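Receptor-type adenylate cyclase gresag 4.1 (Trypanosoma brucei, PDB 1FX2) converts ATP into cyclic AMP and diphosphate through its class III catalytic domain, the part modelled here, and could serve as a receptor for an unknown ligand. Local coordinates at residues 3-7 with 66-70; 139-144 with 156-161; 54-58 with 153-157. All coordinates share one frame; numbering follows the deposited sequence.

The three contacts gather on one side of the centre of the catalytic domain. Centres are about 8 Å apart for interactions 1 and 3. They are about 11 Å apart for interactions 2 and 3, and about 12 Å for interactions 1 and 2. Along the chain interaction 1 closes before 2 opens, interactions 1 and 3 alternate their segments, and 2 and 3 end on the same strand, 154-157. Strands 55-60 and 63-68, neighbours in the seven-stranded sheet, carry interactions 3 and 1. Tyr-156 ties the group together: its OH lies 2.6 Å from Pro-6 O, a probable hydrogen bond. The N-terminal segment and hairpin 144-157 cover the same end of the central sheet.

Interaction 1: 3-7 with 66-70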
loop_
_atom_site.group_PDB
_atom_site.type_symbol
_atom_site.label_atom_id
_atom_site.label_comp_id
_atom_site.label_asym_id
_atom_site.label_seq_id
_atom_site.Cartn_x
_atom_site.Cartn_y
_atom_site.Cartn_z
ATOM N N ASN A 3 -9.921 -1.928 -31.392
ATOM C CA ASN A 3 -9.226 -3.172 -31.175
ATOM C C ASN A 3 -8.452 -3.203 -29.829
ATOM O O ASN A 3 -8.386 -4.225 -29.190
ATOM C CB ASN A 3 -8.297 -3.435 -32.379
ATOM C CG ASN A 3 -7.047 -4.202 -32.018
ATOM O OD1 ASN A 3 -7.119 -5.353 -31.546
ATOM N ND2 ASN A 3 -5.868 -3.570 -32.243
ATOM N N ARG A 4 -7.961 -2.053 -29.400
ATOM C CA ARG A 4 -7.189 -1.984 -28.149
ATOM C C ARG A 4 -8.050 -1.784 -26.932
ATOM O O ARG A 4 -7.557 -1.917 -25.779
ATOM C CB ARG A 4 -6.150 -0.880 -28.246
ATOM C CG ARG A 4 -5.039 -1.277 -29.219
ATOM C CD ARG A 4 -4.311 -0.063 -29.747
ATOM N NE ARG A 4 -3.433 -0.453 -30.857
ATOM C CZ ARG A 4 -2.527 0.346 -31.417
ATOM N NH1 ARG A 4 -2.373 1.579 -30.971
ATOM N NH2 ARG A 4 -1.787 -0.082 -32.438
ATOM N N ALA A 5 -9.340 -1.532 -27.104
ATOM C CA ALA A 5 -10.248 -1.368 -25.974
ATOM C C ALA A 5 -10.495 -2.651 -25.214
ATOM O O ALA A 5 -10.769 -3.689 -25.830
ATOM C CB ALA A 5 -11.616 -0.836 -26.430
ATOM N N PRO A 6 -10.296 -2.637 -23.890
ATOM C CA PRO A 6 -10.588 -3.845 -23.067
ATOM C C PRO A 6 -12.109 -4.097 -23.264
ATOM O O PRO A 6 -12.964 -3.163 -23.133
ATOM C CB PRO A 6 -10.339 -3.357 -21.639
ATOM C CG PRO A 6 -9.164 -2.386 -21.869
ATOM C CD PRO A 6 -9.583 -1.581 -23.100
ATOM N N LYS A 7 -12.472 -5.336 -23.683
ATOM C CA LYS A 7 -13.892 -5.645 -23.922
ATOM C C LYS A 7 -14.443 -6.838 -23.190
ATOM O O LYS A 7 -15.641 -7.058 -23.190
ATOM C CB LYS A 7 -14.108 -5.935 -25.420
ATOM C CG LYS A 7 -13.643 -4.866 -26.322
ATOM C CD LYS A 7 -13.630 -5.462 -27.772
ATOM C CE LYS A 7 -12.984 -4.443 -28.601
ATOM N NZ LYS A 7 -11.516 -4.545 -28.307
ATOM N N ILE A 66 -7.821 6.729 -19.781
ATOM C CA ILE A 66 -7.163 5.748 -20.708
ATOM C C ILE A 66 -7.360 4.322 -20.139
ATOM O O ILE A 66 -7.275 4.140 -18.917
ATOM C CB ILE A 66 -5.632 6.038 -20.777
ATOM C CG1 ILE A 66 -5.389 7.450 -21.377
ATOM C CG2 ILE A 66 -4.916 4.969 -21.688
ATOM C CD1 ILE A 66 -4.012 7.980 -21.096
ATOM N N ALA A 67 -7.704 3.361 -21.024
ATOM C CA ALA A 67 -7.877 1.968 -20.556
ATOM C C ALA A 67 -6.803 1.090 -21.176
ATOM O O ALA A 67 -6.311 1.349 -22.259
ATOM C CB ALA A 67 -9.288 1.432 -20.961
ATOM N N SER A 68 -6.425 0.042 -20.474
ATOM C CA SER A 68 -5.386 -0.864 -21.019
ATOM C C SER A 68 -5.751 -2.328 -20.662
ATOM O O SER A 68 -6.207 -2.593 -19.560
ATOM C CB SER A 68 -4.059 -0.588 -20.319
ATOM O OG SER A 68 -3.067 -1.476 -20.815
ATOM N N LYS A 69 -5.584 -3.214 -21.642
ATOM C CA LYS A 69 -5.749 -4.680 -21.374
ATOM C C LYS A 69 -4.590 -5.220 -20.566
ATOM O O LYS A 69 -4.694 -6.259 -19.963
ATOM C CB LYS A 69 -5.769 -5.407 -22.721
ATOM C CG LYS A 69 -6.949 -5.125 -23.508
ATOM C CD LYS A 69 -6.785 -5.886 -24.870
ATOM C CE LYS A 69 -7.910 -5.557 -25.783
ATOM N NZ LYS A 69 -7.823 -6.388 -27.036
ATOM N N SER A 70 -3.500 -4.455 -20.436
ATOM C CA SER A 70 -2.287 -4.884 -19.746
ATOM C C SER A 70 -1.948 -3.933 -18.602
ATOM O O SER A 70 -1.732 -2.755 -18.839
ATOM C CB SER A 70 -1.099 -4.824 -20.764
ATOM O OG SER A 70 0.133 -4.874 -20.104
HETATM O O HOH W 1 -5.238 -2.056 -24.233
HETATM O O HOH W 2 -10.386 -7.080 -28.436
#
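Pro-6 and Lys-69 bring the two backbones to a CA-CA distance of 5.2 Å, where a short 3-10 turn running into loop passes the end of strand 63-68. The ring of Pro-6 lies against that strand end: its CG rests 3.6 Å from Ser-68 C, and its CD meets Ala-67 CB at 3.7 Å. Val-13 and Leu-15 of strand 13-20 also touch Ala-67.

Lys-69 reaches back over the N-terminal segment. Its CG is turned anti to the carbonyl carbon (chi1 -68°), and from there the chain runs fully extended past Pro-6, with CE 3.4 Å from Ala-5 O. At the far end NZ gives a hydrogen bond of 3.1 Å to Asn-3 O, approaching nearly in line with the carbonyl (C=O...N 165°). Lys-7 folds toward the same spot. Its NZ bonds to Ala-5 O at 2.7 Å, in the carbonyl plane and on a lone pair, and also to Asn-2 O; Asn-3 O is at best a long, weak partner for it. Lys-7 NZ and Lys-69 NZ are 4.3 Å apart, and a water that accepts from both ammonium groups would be expected to ease their repulsion. A second water joins Arg-4 O to Lys-69 N, carrying the contact on between the backbones.

The whole is an N-terminal segment laid across a strand-to-helix junction of the class III cyclase fold, with Ser-70 as the N-cap of helix 71-87, its OG bonded to Ala-73 N.

Interaction 2: 139-144 with 156-161; sequences HTGLCD and YYGRTP
Thr-160 OG1 gives a short hydrogen bond, 2.6 Å, to Leu-142 O, which it approaches well out of the carbonyl plane, tilted by 43°. Thr-160 OG1 also accepts a bond of 2.8 Å from a water that lies within hydrogen-bonding distance of His-139 NE2, so the hydroxyl is both donor and acceptor. Around the imidazole, this water sits at the ring edge and in plane, while ND1 pairs with Thr-179 OG1; both ring nitrogens therefore have partners.

Another water does three jobs: it donates to Leu-142 O and to Tyr-157 O, and accepts from Thr-160 N, in the first turn of helix 159-169. Leu-142 O is thus gripped twice, by hydroxyl and water.

Asp-144 and Tyr-157 form an antiparallel hydrogen-bonded pair. Tyr-157 N reaches Asp-144 O at 2.8 Å, and Asp-144 N returns to Tyr-157 O at 3.2 Å, which also receives the water. The carboxylate lies alongside Tyr-157 CB, its plane 55° from that of the ring; its salt bridge is with Arg-146, which also makes a cation-pi contact with Tyr-157.

Between these polar groups sits Cys-143. With its sulfur anti to the carbonyl carbon (chi1 -70°), SG meets Thr-160 CG2 at 3.5 Å and Pro-161 CD, while CB approaches the edge of the Tyr-156 ring.

Such pairing is that of a two-stranded beta hairpin, 144-147 with 154-157, which follows strand 134-141 along the chain and leads through Gly-158, the N-cap residue, into helix 159-169 of the cyclase catalytic domain.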
loop_
_atom_site.group_PDB
_atom_site.type_symbol
_atom_site.label_atom_id
_atom_site.label_comp_id
_atom_site.label_asym_id
_atom_site.label_seq_id
_atom_site.Cartn_x
_atom_site.Cartn_y
_atom_site.Cartn_z
ATOM N N HIS A 139 -5.482 2.302 -11.537
ATOM C CA HIS A 139 -6.086 1.226 -10.700
ATOM C C HIS A 139 -6.475 0.138 -11.685
ATOM O O HIS A 139 -6.730 0.372 -12.860
ATOM C CB HIS A 139 -7.349 1.783 -9.979
ATOM C CG HIS A 139 -8.147 0.746 -9.265
ATOM N ND1 HIS A 139 -7.624 -0.117 -8.306
ATOM C CD2 HIS A 139 -9.456 0.425 -9.426
ATOM C CE1 HIS A 139 -8.601 -0.920 -7.909
ATOM N NE2 HIS A 139 -9.713 -0.616 -8.551
ATOM N N THR A 140 -6.602 -1.092 -11.170
ATOM C CA THR A 140 -6.964 -2.261 -12.011
ATOM C C THR A 140 -8.108 -2.966 -11.336
ATOM O O THR A 140 -8.054 -3.168 -10.123
ATOM C CB THR A 140 -5.814 -3.248 -12.091
ATOM O OG1 THR A 140 -4.704 -2.588 -12.726
ATOM C CG2 THR A 140 -6.261 -4.484 -12.920
ATOM N N GLY A 141 -9.147 -3.257 -12.105
ATOM C CA GLY A 141 -10.290 -4.007 -11.506
ATOM C C GLY A 141 -11.315 -4.354 -12.565
ATOM O O GLY A 141 -11.264 -3.909 -13.674
ATOM N N LEU A 142 -12.302 -5.175 -12.136
ATOM C CA LEU A 142 -13.384 -5.534 -13.023
ATOM C C LEU A 142 -14.271 -4.320 -13.277
ATOM O O LEU A 142 -14.512 -3.546 -12.364
ATOM C CB LEU A 142 -14.190 -6.695 -12.409
ATOM C CG LEU A 142 -13.403 -7.991 -12.344
ATOM C CD1 LEU A 142 -14.140 -8.978 -11.472
ATOM C CD2 LEU A 142 -13.070 -8.610 -13.658
ATOM N N CYS A 143 -14.684 -4.123 -14.528
ATOM C CA CYS A 143 -15.486 -2.982 -14.891
ATOM C C CYS A 143 -16.774 -3.412 -15.559
ATOM O O CYS A 143 -16.887 -4.531 -16.063
ATOM C CB CYS A 143 -14.793 -2.147 -15.954
ATOM S SG CYS A 143 -13.348 -1.261 -15.370
ATOM N N ASP A 144 -17.726 -2.498 -15.518
ATOM C CA ASP A 144 -18.994 -2.622 -16.276
ATOM C C ASP A 144 -18.617 -1.915 -17.589
ATOM O O ASP A 144 -18.283 -0.711 -17.635
ATOM C CB ASP A 144 -20.091 -1.906 -15.485
ATOM C CG ASP A 144 -21.324 -1.572 -16.326
ATOM O OD1 ASP A 144 -21.375 -1.929 -17.513
ATOM O OD2 ASP A 144 -22.238 -0.955 -15.751
ATOM N N TYR A 156 -16.323 2.702 -19.541
ATOM C CA TYR A 156 -16.190 1.886 -18.353
ATOM C C TYR A 156 -16.818 2.517 -17.188
ATOM O O TYR A 156 -16.529 3.674 -16.925
ATOM C CB TYR A 156 -14.671 1.606 -18.114
ATOM C CG TYR A 156 -13.999 1.036 -19.361
ATOM C CD1 TYR A 156 -13.575 1.850 -20.445
ATOM C CD2 TYR A 156 -13.915 -0.336 -19.546
ATOM C CE1 TYR A 156 -13.128 1.334 -21.636
ATOM C CE2 TYR A 156 -13.450 -0.875 -20.706
ATOM C CZ TYR A 156 -13.057 -0.054 -21.804
ATOM O OH TYR A 156 -12.677 -0.555 -22.991
ATOM N N TYR A 157 -17.598 1.724 -16.445
ATOM C CA TYR A 157 -18.376 2.203 -15.317
ATOM C C TYR A 157 -18.218 1.447 -14.040
ATOM O O TYR A 157 -17.858 0.284 -14.007
ATOM C CB TYR A 157 -19.889 2.133 -15.703
ATOM C CG TYR A 157 -20.194 2.946 -16.933
ATOM C CD1 TYR A 157 -20.290 2.364 -18.189
ATOM C CD2 TYR A 157 -20.376 4.329 -16.829
ATOM C CE1 TYR A 157 -20.575 3.150 -19.331
ATOM C CE2 TYR A 157 -20.669 5.117 -17.949
ATOM C CZ TYR A 157 -20.771 4.520 -19.179
ATOM O OH TYR A 157 -21.150 5.295 -20.253
ATOM N N GLY A 158 -18.621 2.106 -12.954
ATOM C CA GLY A 158 -18.571 1.417 -11.709
ATOM C C GLY A 158 -17.486 1.801 -10.737
ATOM O O GLY A 158 -16.886 2.851 -10.831
ATOM N N ARG A 159 -17.289 0.914 -9.792
ATOM C CA ARG A 159 -16.328 1.115 -8.763
ATOM C C ARG A 159 -14.910 1.253 -9.269
ATOM O O ARG A 159 -14.148 2.016 -8.699
ATOM C CB ARG A 159 -16.360 -0.031 -7.731
ATOM C CG ARG A 159 -17.670 0.010 -6.879
ATOM C CD ARG A 159 -17.766 -1.106 -5.786
ATOM N NE ARG A 159 -16.811 -0.910 -4.675
ATOM C CZ ARG A 159 -16.995 -1.304 -3.406
ATOM N NH1 ARG A 159 -18.113 -1.935 -3.049
ATOM N NH2 ARG A 159 -16.054 -1.077 -2.489
ATOM N N THR A 160 -14.550 0.542 -10.326
ATOM C CA THR A 160 -13.163 0.563 -10.849
ATOM C C THR A 160 -12.787 1.942 -11.406
ATOM O O THR A 160 -11.783 2.526 -10.932
ATOM C CB THR A 160 -12.918 -0.614 -11.811
ATOM O OG1 THR A 160 -13.053 -1.822 -11.038
ATOM C CG2 THR A 160 -11.527 -0.593 -12.420
ATOM N N PRO A 161 -13.583 2.525 -12.299
ATOM C CA PRO A 161 -13.162 3.859 -12.746
ATOM C C PRO A 161 -13.289 4.884 -11.618
ATOM O O PRO A 161 -12.478 5.824 -11.530
ATOM C CB PRO A 161 -14.094 4.183 -13.933
ATOM C CG PRO A 161 -15.130 3.095 -13.935
ATOM C CD PRO A 161 -14.650 1.940 -13.146
HETATM O O HOH W 3 -12.276 -1.923 -8.339
HETATM O O HOH W 4 -16.233 -1.062 -12.146
#

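Interaction 3: 54-58 with 153-157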
loop_
_atom_site.group_PDB
_atom_site.type_symbol
_atom_site.label_atom_id
_atom_site.label_comp_id
_atom_site.label_asym_id
_atom_site.label_seq_id
_atom_site.Cartn_x
_atom_site.Cartn_y
_atom_site.Cartn_z
ATOM N N CYS A 54 -2.629 1.102 -25.711
ATOM C CA CYS A 54 -3.750 1.397 -24.811
ATOM C C CYS A 54 -4.912 2.022 -25.583
ATOM O O CYS A 54 -4.807 2.202 -26.853
ATOM C CB CYS A 54 -3.243 2.344 -23.671
ATOM S SG CYS A 54 -2.080 1.597 -22.540
ATOM N N TYR A 55 -5.962 2.448 -24.894
ATOM C CA TYR A 55 -7.142 2.948 -25.562
ATOM C C TYR A 55 -7.594 4.226 -24.895
ATOM O O TYR A 55 -7.829 4.276 -23.687
ATOM C CB TYR A 55 -8.262 1.877 -25.392
ATOM C CG TYR A 55 -9.595 2.241 -26.000
ATOM C CD1 TYR A 55 -9.751 2.256 -27.375
ATOM C CD2 TYR A 55 -10.678 2.547 -25.193
ATOM C CE1 TYR A 55 -10.994 2.545 -27.943
ATOM C CE2 TYR A 55 -11.942 2.869 -25.750
ATOM C CZ TYR A 55 -12.061 2.852 -27.133
ATOM O OH TYR A 55 -13.298 3.158 -27.670
ATOM N N GLU A 56 -7.742 5.276 -25.694
ATOM C CA GLU A 56 -8.242 6.517 -25.142
ATOM C C GLU A 56 -9.732 6.380 -24.959
ATOM O O GLU A 56 -10.476 6.307 -25.991
ATOM C CB GLU A 56 -7.909 7.689 -26.103
ATOM C CG GLU A 56 -8.346 9.082 -25.567
ATOM C CD GLU A 56 -7.918 10.199 -26.516
ATOM O OE1 GLU A 56 -6.912 10.044 -27.206
ATOM O OE2 GLU A 56 -8.708 11.170 -26.529
ATOM N N VAL A 57 -10.247 6.472 -23.721
ATOM C CA VAL A 57 -11.685 6.354 -23.497
ATOM C C VAL A 57 -12.295 7.709 -23.797
ATOM O O VAL A 57 -13.310 7.800 -24.544
ATOM C CB VAL A 57 -11.972 5.936 -22.042
ATOM C CG1 VAL A 57 -13.494 5.841 -21.812
ATOM C CG2 VAL A 57 -11.197 4.640 -21.748
ATOM N N LYS A 58 -11.792 8.764 -23.110
ATOM C CA LYS A 58 -12.271 10.107 -23.372
ATOM C C LYS A 58 -11.340 11.150 -22.795
ATOM O O LYS A 58 -10.474 10.838 -21.990
ATOM C CB LYS A 58 -13.621 10.303 -22.756
ATOM C CG LYS A 58 -13.766 10.054 -21.277
ATOM C CD LYS A 58 -14.931 9.124 -21.056
ATOM C CE LYS A 58 -15.860 9.574 -19.950
ATOM N NZ LYS A 58 -17.173 8.860 -20.080
ATOM N N GLY A 153 -17.554 4.063 -29.423
ATOM C CA GLY A 153 -16.387 3.706 -28.613
ATOM C C GLY A 153 -16.803 2.957 -27.378
ATOM O O GLY A 153 -17.983 2.740 -27.103
ATOM N N TYR A 154 -15.815 2.494 -26.621
ATOM C CA TYR A 154 -16.122 1.828 -25.384
ATOM C C TYR A 154 -15.907 2.686 -24.145
ATOM O O TYR A 154 -15.088 3.558 -24.154
ATOM C CB TYR A 154 -15.266 0.561 -25.185
ATOM C CG TYR A 154 -15.641 -0.545 -26.117
ATOM C CD1 TYR A 154 -15.193 -0.524 -27.434
ATOM C CD2 TYR A 154 -16.424 -1.587 -25.661
ATOM C CE1 TYR A 154 -15.543 -1.553 -28.317
ATOM C CE2 TYR A 154 -16.780 -2.622 -26.540
ATOM C CZ TYR A 154 -16.320 -2.567 -27.849
ATOM O OH TYR A 154 -16.642 -3.584 -28.728
ATOM N N ASP A 155 -16.711 2.465 -23.138
ATOM C CA ASP A 155 -16.629 3.163 -21.866
ATOM C C ASP A 155 -16.701 2.199 -20.709
ATOM O O ASP A 155 -17.125 1.027 -20.845
ATOM C CB ASP A 155 -17.714 4.221 -21.746
ATOM C CG ASP A 155 -17.251 5.476 -20.915
ATOM O OD1 ASP A 155 -16.324 5.443 -20.017
ATOM O OD2 ASP A 155 -17.873 6.529 -21.176
ATOM N N TYR A 156 -16.323 2.702 -19.541
ATOM C CA TYR A 156 -16.190 1.886 -18.353
ATOM C C TYR A 156 -16.818 2.517 -17.188
ATOM O O TYR A 156 -16.529 3.674 -16.925
ATOM C CB TYR A 156 -14.671 1.606 -18.114
ATOM C CG TYR A 156 -13.999 1.036 -19.361
ATOM C CD1 TYR A 156 -13.575 1.850 -20.445
ATOM C CD2 TYR A 156 -13.915 -0.336 -19.546
ATOM C CE1 TYR A 156 -13.128 1.334 -21.636
ATOM C CE2 TYR A 156 -13.450 -0.875 -20.706
ATOM C CZ TYR A 156 -13.057 -0.054 -21.804
ATOM O OH TYR A 156 -12.677 -0.555 -22.991
ATOM N N TYR A 157 -17.598 1.724 -16.445
ATOM C CA TYR A 157 -18.376 2.203 -15.317
ATOM C C TYR A 157 -18.218 1.447 -14.040
ATOM O O TYR A 157 -17.858 0.284 -14.007
ATOM C CB TYR A 157 -19.889 2.133 -15.703
ATOM C CG TYR A 157 -20.194 2.946 -16.933
ATOM C CD1 TYR A 157 -20.290 2.364 -18.189
ATOM C CD2 TYR A 157 -20.376 4.329 -16.829
ATOM C CE1 TYR A 157 -20.575 3.150 -19.331
ATOM C CE2 TYR A 157 -20.669 5.117 -17.949
ATOM C CZ TYR A 157 -20.771 4.520 -19.179
ATOM O OH TYR A 157 -21.150 5.295 -20.253
HETATM O O HOH W 5 -14.829 5.869 -25.661
HETATM O O HOH W 6 -16.921 6.641 -17.588
#
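Tyr-55 and Val-57 stand on an outermost strand of the class III cyclase sheet and point at the hairpin strand 154-157, which passes over them. The axes of strand segments 55-58 and 154-157 come within 7.2 Å, with 68° between their directions, so side chains, and not a shared sheet, make the contact. The first of these strands carries a classic beta bulge, in which Val-57 and Lys-58 both face Met-65.

Tyr-55 extends straight across, with CG opposite the backbone N (chi1 179°). This carries its hydroxyl to Tyr-154 N, which donates to OH at 2.8 Å along a nearly straight line. Asn-2 OD1 is also hydrogen-bonded to that hydroxyl. The flat ring turns its edge to the strand, with Tyr-154 O in its plane beside CE2, and Gly-153 CA lies against the hydroxyl.

Val-57 splits its two methyls between different neighbours. CG1 reaches Asp-155 OD1 at 3.4 Å, the two side chains crossing at about a right angle, while CG2 comes obliquely against the Tyr-156 ring at CE1. Beside this pair a water 2.7 Å from Val-57 O and 2.8 Å from Tyr-154 O links the backbones of the two strands.

Lys-58 begins with CG between the backbone N and the carbonyl carbon (chi1 56°) and bends again at its next two torsions, which brings the ammonium round to Asp-155. That carboxylate is shared out by oxygen: OD1 accepts from Tyr-156 N on its anti side, and from a water that also donates to Tyr-156 O. OD2 takes the salt bridge, its syn lone pair receiving Lys-58 NZ at 2.7 Å.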